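Side-chain contacts in glutathione reductase (Bartonella henselae, PDB 3O0H), which probably catalyses the NADPH-dependent reduction of glutathione disulfide to glutathione, using a bound FAD as its redox cofactor: residues B[316-319]-B[320-323]; B[331-334]-B[335-338]. One frame throughout, in Å; residues are numbered along the deposited sequence.

Contact 1 (B[316-319]-B[320-323]); sequences TNVS and HIWA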
loop_
_atom_site.group_PDB
_atom_site.type_symbol
_atom_site.label_atom_id
_atom_site.label_comp_id
_atom_site.label_asym_id
_atom_site.label_seq_id
_atom_site.Cartn_x
_atom_site.Cartn_y
_atom_site.Cartn_z
ATOM N N THR B 316 7.486 -37.651 4.423
ATOM C CA THR B 316 6.944 -38.702 3.549
ATOM C C THR B 316 6.594 -39.973 4.350
ATOM O O THR B 316 6.748 -40.054 5.596
ATOM C CB THR B 316 7.915 -39.053 2.360
ATOM O OG1 THR B 316 8.988 -39.875 2.833
ATOM C CG2 THR B 316 8.490 -37.747 1.682
ATOM N N ASN B 317 6.118 -40.993 3.627
ATOM C CA ASN B 317 5.933 -42.324 4.207
ATOM C C ASN B 317 7.242 -43.062 4.526
ATOM O O ASN B 317 7.189 -44.133 5.096
ATOM C CB ASN B 317 5.025 -43.182 3.318
ATOM C CG ASN B 317 5.663 -43.505 1.965
ATOM O OD1 ASN B 317 6.234 -42.657 1.327
ATOM N ND2 ASN B 317 5.563 -44.753 1.552
ATOM N N VAL B 318 8.388 -42.503 4.147
ATOM C CA VAL B 318 9.687 -42.988 4.557
ATOM C C VAL B 318 10.273 -42.011 5.580
ATOM O O VAL B 318 10.552 -40.852 5.254
ATOM C CB VAL B 318 10.652 -43.134 3.359
ATOM C CG1 VAL B 318 12.013 -43.700 3.807
ATOM C CG2 VAL B 318 9.990 -44.044 2.309
ATOM N N SER B 319 10.487 -42.517 6.798
ATOM C CA SER B 319 10.649 -41.682 7.988
ATOM C C SER B 319 11.852 -40.700 7.941
ATOM O O SER B 319 11.833 -39.734 8.648
ATOM C CB SER B 319 10.676 -42.553 9.263
ATOM O OG SER B 319 11.883 -43.338 9.317
ATOM N N HIS B 320 12.856 -40.959 7.112
ATOM C CA HIS B 320 14.029 -40.044 6.921
ATOM C C HIS B 320 13.975 -39.225 5.622
ATOM O O HIS B 320 14.957 -38.558 5.247
ATOM C CB HIS B 320 15.339 -40.848 6.968
ATOM C CG HIS B 320 15.510 -41.765 5.809
ATOM N ND1 HIS B 320 14.938 -43.022 5.778
ATOM C CD2 HIS B 320 16.152 -41.599 4.621
ATOM C CE1 HIS B 320 15.232 -43.592 4.619
ATOM N NE2 HIS B 320 15.950 -42.746 3.896
ATOM N N ILE B 321 12.823 -39.251 4.945
ATOM C CA ILE B 321 12.618 -38.476 3.726
ATOM C C ILE B 321 11.455 -37.486 3.934
ATOM O O ILE B 321 10.344 -37.883 4.357
ATOM C CB ILE B 321 12.397 -39.369 2.492
ATOM C CG1 ILE B 321 13.529 -40.392 2.356
ATOM C CG2 ILE B 321 12.342 -38.526 1.198
ATOM C CD1 ILE B 321 13.352 -41.423 1.187
ATOM N N TRP B 322 11.742 -36.203 3.685
ATOM C CA TRP B 322 10.774 -35.121 3.875
ATOM C C TRP B 322 10.622 -34.437 2.541
ATOM O O TRP B 322 11.386 -34.724 1.629
ATOM C CB TRP B 322 11.277 -34.121 4.926
ATOM C CG TRP B 322 11.198 -34.547 6.415
ATOM C CD1 TRP B 322 10.240 -34.156 7.330
ATOM C CD2 TRP B 322 12.138 -35.326 7.141
ATOM N NE1 TRP B 322 10.514 -34.669 8.547
ATOM C CE2 TRP B 322 11.673 -35.399 8.478
ATOM C CE3 TRP B 322 13.326 -35.965 6.802
ATOM C CZ2 TRP B 322 12.347 -36.092 9.475
ATOM C CZ3 TRP B 322 14.004 -36.654 7.784
ATOM C CH2 TRP B 322 13.512 -36.727 9.118
ATOM N N ALA B 323 9.631 -33.548 2.402
ATOM C CA ALA B 323 9.442 -32.776 1.145
ATOM C C ALA B 323 8.771 -31.456 1.505
ATOM O O ALA B 323 7.974 -31.413 2.455
ATOM C CB ALA B 323 8.579 -33.541 0.109
HETATM O O HOH W 1 13.660 -44.631 7.661
#
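Thr316 grips the carbonyl of Ile321 twice. Its backbone N donates to Ile321 O at 2.9 Å, with the donor tilted only 15° from the carbonyl plane, and its hydroxyl OG1 donates to the same Ile321 O, also at 2.9 Å, from well above that plane. OG1 can reach it because chi1 of 77° places the hydroxyl between the backbone N and the carbonyl carbon of its own residue; there it also accepts from Val318 N at 3.0 Å, closing an ST turn. One hydroxyl thus donates across the contact and accepts within its own segment, and the oxygen of Ile321 is held by two donors. The third bond across the contact runs from Ile321 N to Val318 O, 2.8 Å long with an N-H...O angle of 159°, and it closes a type I beta turn from Val318 to Ile321.

At the outer corner of this turn a water lies 2.8 Å from both Ser319 OG and His320 ND1, in the plane of the imidazole at its edge. The far nitrogen, NE2, bonds to Glu141 O, so the ring is held from two sides, and His142 stacks on it. Val318 and His320 run side by side, the methyl CG1 of Val318 lying 3.3 Å from His320 CE1. The same methyl meets the tip of the Ile321 chain, CD1, at 3.7 Å. On another flank Ser319 O sits over one face of the Trp322 indole, displaced toward its rim near CH2.

The Trp322 backbone bonds to Ile158 and Ile160 of the neighbouring strand. An ST turn and a type I turn in succession thus lead into strand 321-323, an outermost strand, within this chain, of the parallel sheet in the FAD-binding, Rossmann-type domain.

Contact 2 (B[331-334]-B[335-338]); sequences IQLT and PVAI. With FAD (flavin-adenine dinucleotide), chain H.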
loop_
_atom_site.group_PDB
_atom_site.type_symbol
_atom_site.label_atom_id
_atom_site.label_comp_id
_atom_site.label_asym_id
_atom_site.label_seq_id
_atom_site.Cartn_x
_atom_site.Cartn_y
_atom_site.Cartn_z
ATOM N N ILE B 331 -0.902 -25.239 -2.741
ATOM C CA ILE B 331 -0.879 -24.009 -3.560
ATOM C C ILE B 331 0.573 -23.641 -3.836
ATOM O O ILE B 331 1.443 -23.717 -2.953
ATOM C CB ILE B 331 -1.671 -22.850 -2.838
ATOM C CG1 ILE B 331 -1.849 -21.624 -3.745
ATOM C CG2 ILE B 331 -1.027 -22.465 -1.525
ATOM C CD1 ILE B 331 -2.958 -20.699 -3.271
ATOM N N GLN B 332 0.831 -23.212 -5.061
ATOM C CA GLN B 332 2.179 -23.016 -5.516
ATOM C C GLN B 332 2.569 -21.552 -5.312
ATOM O O GLN B 332 2.313 -20.685 -6.179
ATOM C CB GLN B 332 2.257 -23.423 -6.989
ATOM C CG GLN B 332 2.009 -24.901 -7.215
ATOM C CD GLN B 332 1.898 -25.273 -8.687
ATOM O OE1 GLN B 332 2.114 -24.439 -9.588
ATOM N NE2 GLN B 332 1.608 -26.531 -8.942
ATOM N N LEU B 333 3.180 -21.294 -4.166
ATOM C CA LEU B 333 3.596 -19.950 -3.767
ATOM C C LEU B 333 4.937 -20.018 -3.058
ATOM O O LEU B 333 5.227 -20.922 -2.230
ATOM C CB LEU B 333 2.560 -19.301 -2.816
ATOM C CG LEU B 333 1.131 -19.057 -3.312
ATOM C CD1 LEU B 333 0.143 -18.819 -2.127
ATOM C CD2 LEU B 333 0.984 -17.939 -4.388
ATOM N N THR B 334 5.758 -19.020 -3.316
ATOM C CA THR B 334 7.053 -18.991 -2.716
ATOM C C THR B 334 6.984 -18.866 -1.181
ATOM O O THR B 334 7.691 -19.565 -0.489
ATOM C CB THR B 334 7.912 -17.902 -3.336
ATOM O OG1 THR B 334 8.495 -18.423 -4.547
ATOM C CG2 THR B 334 9.031 -17.458 -2.363
ATOM N N PRO B 335 6.141 -17.991 -0.649
ATOM C CA PRO B 335 6.114 -17.900 0.812
ATOM C C PRO B 335 5.675 -19.173 1.504
ATOM O O PRO B 335 6.129 -19.461 2.629
ATOM C CB PRO B 335 5.106 -16.790 1.064
ATOM C CG PRO B 335 5.133 -15.984 -0.166
ATOM C CD PRO B 335 5.363 -16.898 -1.265
ATOM N N VAL B 336 4.836 -19.946 0.840
ATOM C CA VAL B 336 4.384 -21.206 1.386
ATOM C C VAL B 336 5.507 -22.247 1.377
ATOM O O VAL B 336 5.660 -23.003 2.322
ATOM C CB VAL B 336 3.157 -21.701 0.683
ATOM C CG1 VAL B 336 2.685 -23.024 1.303
ATOM C CG2 VAL B 336 2.014 -20.660 0.808
ATOM N N ALA B 337 6.276 -22.290 0.283
ATOM C CA ALA B 337 7.480 -23.138 0.234
ATOM C C ALA B 337 8.501 -22.790 1.341
ATOM O O ALA B 337 9.102 -23.667 1.940
ATOM C CB ALA B 337 8.160 -23.037 -1.142
ATOM N N ILE B 338 8.705 -21.498 1.608
ATOM C CA ILE B 338 9.595 -21.036 2.709
ATOM C C ILE B 338 9.030 -21.502 4.074
ATOM O O ILE B 338 9.779 -22.007 4.943
ATOM C CB ILE B 338 9.824 -19.465 2.635
ATOM C CG1 ILE B 338 10.625 -19.123 1.341
ATOM C CG2 ILE B 338 10.525 -18.952 3.930
ATOM C CD1 ILE B 338 10.675 -17.618 0.917
HETATM P PA FAD H . 11.358 -24.156 -6.937
HETATM O O1A FAD H . 10.696 -24.306 -8.272
HETATM O O2A FAD H . 11.609 -22.730 -6.527
HETATM O O5B FAD H . 12.733 -24.963 -6.839
HETATM C C5B FAD H . 12.914 -26.281 -7.311
HETATM C C4B FAD H . 14.360 -26.357 -7.757
HETATM O O4B FAD H . 14.775 -27.704 -7.924
HETATM C C3B FAD H . 14.637 -25.655 -9.082
HETATM O O3B FAD H . 15.730 -24.742 -8.937
HETATM C C2B FAD H . 15.000 -26.777 -10.037
HETATM O O2B FAD H . 15.976 -26.362 -10.962
HETATM C C1B FAD H . 15.570 -27.825 -9.144
HETATM N N9A FAD H . 15.391 -29.258 -9.429
HETATM C C8A FAD H . 14.235 -29.916 -9.730
HETATM N N7A FAD H . 14.496 -31.232 -9.768
HETATM C C5A FAD H . 15.822 -31.398 -9.482
HETATM C C6A FAD H . 16.610 -32.504 -9.305
HETATM N N6A FAD H . 16.156 -33.755 -9.475
HETATM N N1A FAD H . 17.934 -32.335 -8.977
HETATM C C2A FAD H . 18.430 -31.066 -8.789
HETATM N N3A FAD H . 17.646 -29.970 -8.928
HETATM C C4A FAD H . 16.354 -30.166 -9.227
HETATM N N1 FAD H . 4.810 -17.462 -6.350
HETATM C C2 FAD H . 4.497 -16.408 -5.516
HETATM O O2 FAD H . 4.375 -16.544 -4.272
HETATM N N3 FAD H . 4.323 -15.189 -6.042
HETATM C C4 FAD H . 4.478 -14.926 -7.393
HETATM O O4 FAD H . 4.336 -13.754 -7.765
HETATM C C4X FAD H . 4.794 -15.985 -8.245
HETATM N N5 FAD H . 4.980 -15.793 -9.587
HETATM C C5X FAD H . 5.337 -16.886 -10.377
HETATM C C6 FAD H . 5.502 -16.672 -11.734
HETATM C C7 FAD H . 5.871 -17.717 -12.571
HETATM C C7M FAD H . 6.054 -17.428 -14.050
HETATM C C8 FAD H . 6.080 -18.977 -12.044
HETATM C C8M FAD H . 6.444 -20.142 -12.941
HETATM C C9 FAD H . 5.890 -19.204 -10.686
HETATM C C9A FAD H . 5.510 -18.151 -9.847
HETATM N N10 FAD H . 5.318 -18.323 -8.487
HETATM C C10 FAD H . 4.988 -17.252 -7.695
HETATM C "C1'" FAD H . 5.467 -19.639 -7.832
HETATM C "C2'" FAD H . 6.808 -19.852 -7.175
HETATM O "O2'" FAD H . 7.814 -19.769 -8.167
HETATM C "C3'" FAD H . 6.808 -21.222 -6.549
HETATM O "O3'" FAD H . 5.665 -21.472 -5.751
HETATM C "C4'" FAD H . 8.100 -21.455 -5.796
HETATM O "O4'" FAD H . 9.192 -21.249 -6.696
HETATM C "C5'" FAD H . 8.167 -22.880 -5.261
HETATM O "O5'" FAD H . 9.373 -23.073 -4.489
HETATM P P FAD H . 9.957 -24.568 -4.457
HETATM O O1P FAD H . 11.107 -24.639 -3.478
HETATM O O2P FAD H . 8.838 -25.543 -4.163
HETATM O O3P FAD H . 10.409 -24.961 -5.924
#
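Leu333 meets Val336 across the first turn of helix 334-349, CB lying 3.9 Å from Val336 CG2, with the leucine CD1 against the same methyl. Leu333 occupies the N-cap position, and its carbonyl oxygen receives Ala337 N at 3.0 Å in a nearly straight bond (168° at the hydrogen); a second approach from Val336 N is bent and weak. One residue on, Ile338 N donates to Thr334 O, while Ile338 CD1 packs against Thr334 CG2 at 3.7 Å.

The tight part centres on Thr334, enclosed by Pro335, Ile338, the ribityl chain of FAD and His459 of the second subunit, which packs on Pro335 as well. The peptide link itself brings Thr334 CB to 3.4 Å from Pro335 CD. The CG2 branch is anti to the backbone N and faces the proline and Ile338, whereas OG1, beside that N (chi1 -83°), turns to the ribityl carbons C4' and C2' and hydrogen-bonds to Ser36 OG. Looser packing marks the other end: exposed Ile331 touches Val336 through a single methyl pair, CG2 to CG2, at 4.2 Å.

The flavin lies at the tight end. Thr334 N donates to FAD O2 at 3.0 Å, with the methyl CD2 of Leu333 also close to that oxygen. Since this amide belongs to the first turn of the helix, the helix dipole would probably favour negative charge at the flavin N1-C2=O2 edge. A helix N-terminus directed at the pyrimidine carbonyl O2 is characteristic of the FAD site in glutathione reductase and its disulfide-reductase relatives.

How the contacts relate
The two contacts lie in series on one chain, their centres about 19 Å apart and their nearest atoms about 8 Å apart. Contact 1 leads into strand 321-323, and contact 2 starts helix 334-349, the next regular element. Both mix buried and exposed residues, but contact 1 sits about 27 Å from the chain centre and contact 2 only about 9 Å. The outer one relies on a threonine hydroxyl, turn bonds and a bridging water, and no other subunit touches it. The inner one relies on helical amides and aliphatic packing, and is pressed by the second subunit and the cofactor. Trp322 and Phe344, edge to face, join the strand to the helix.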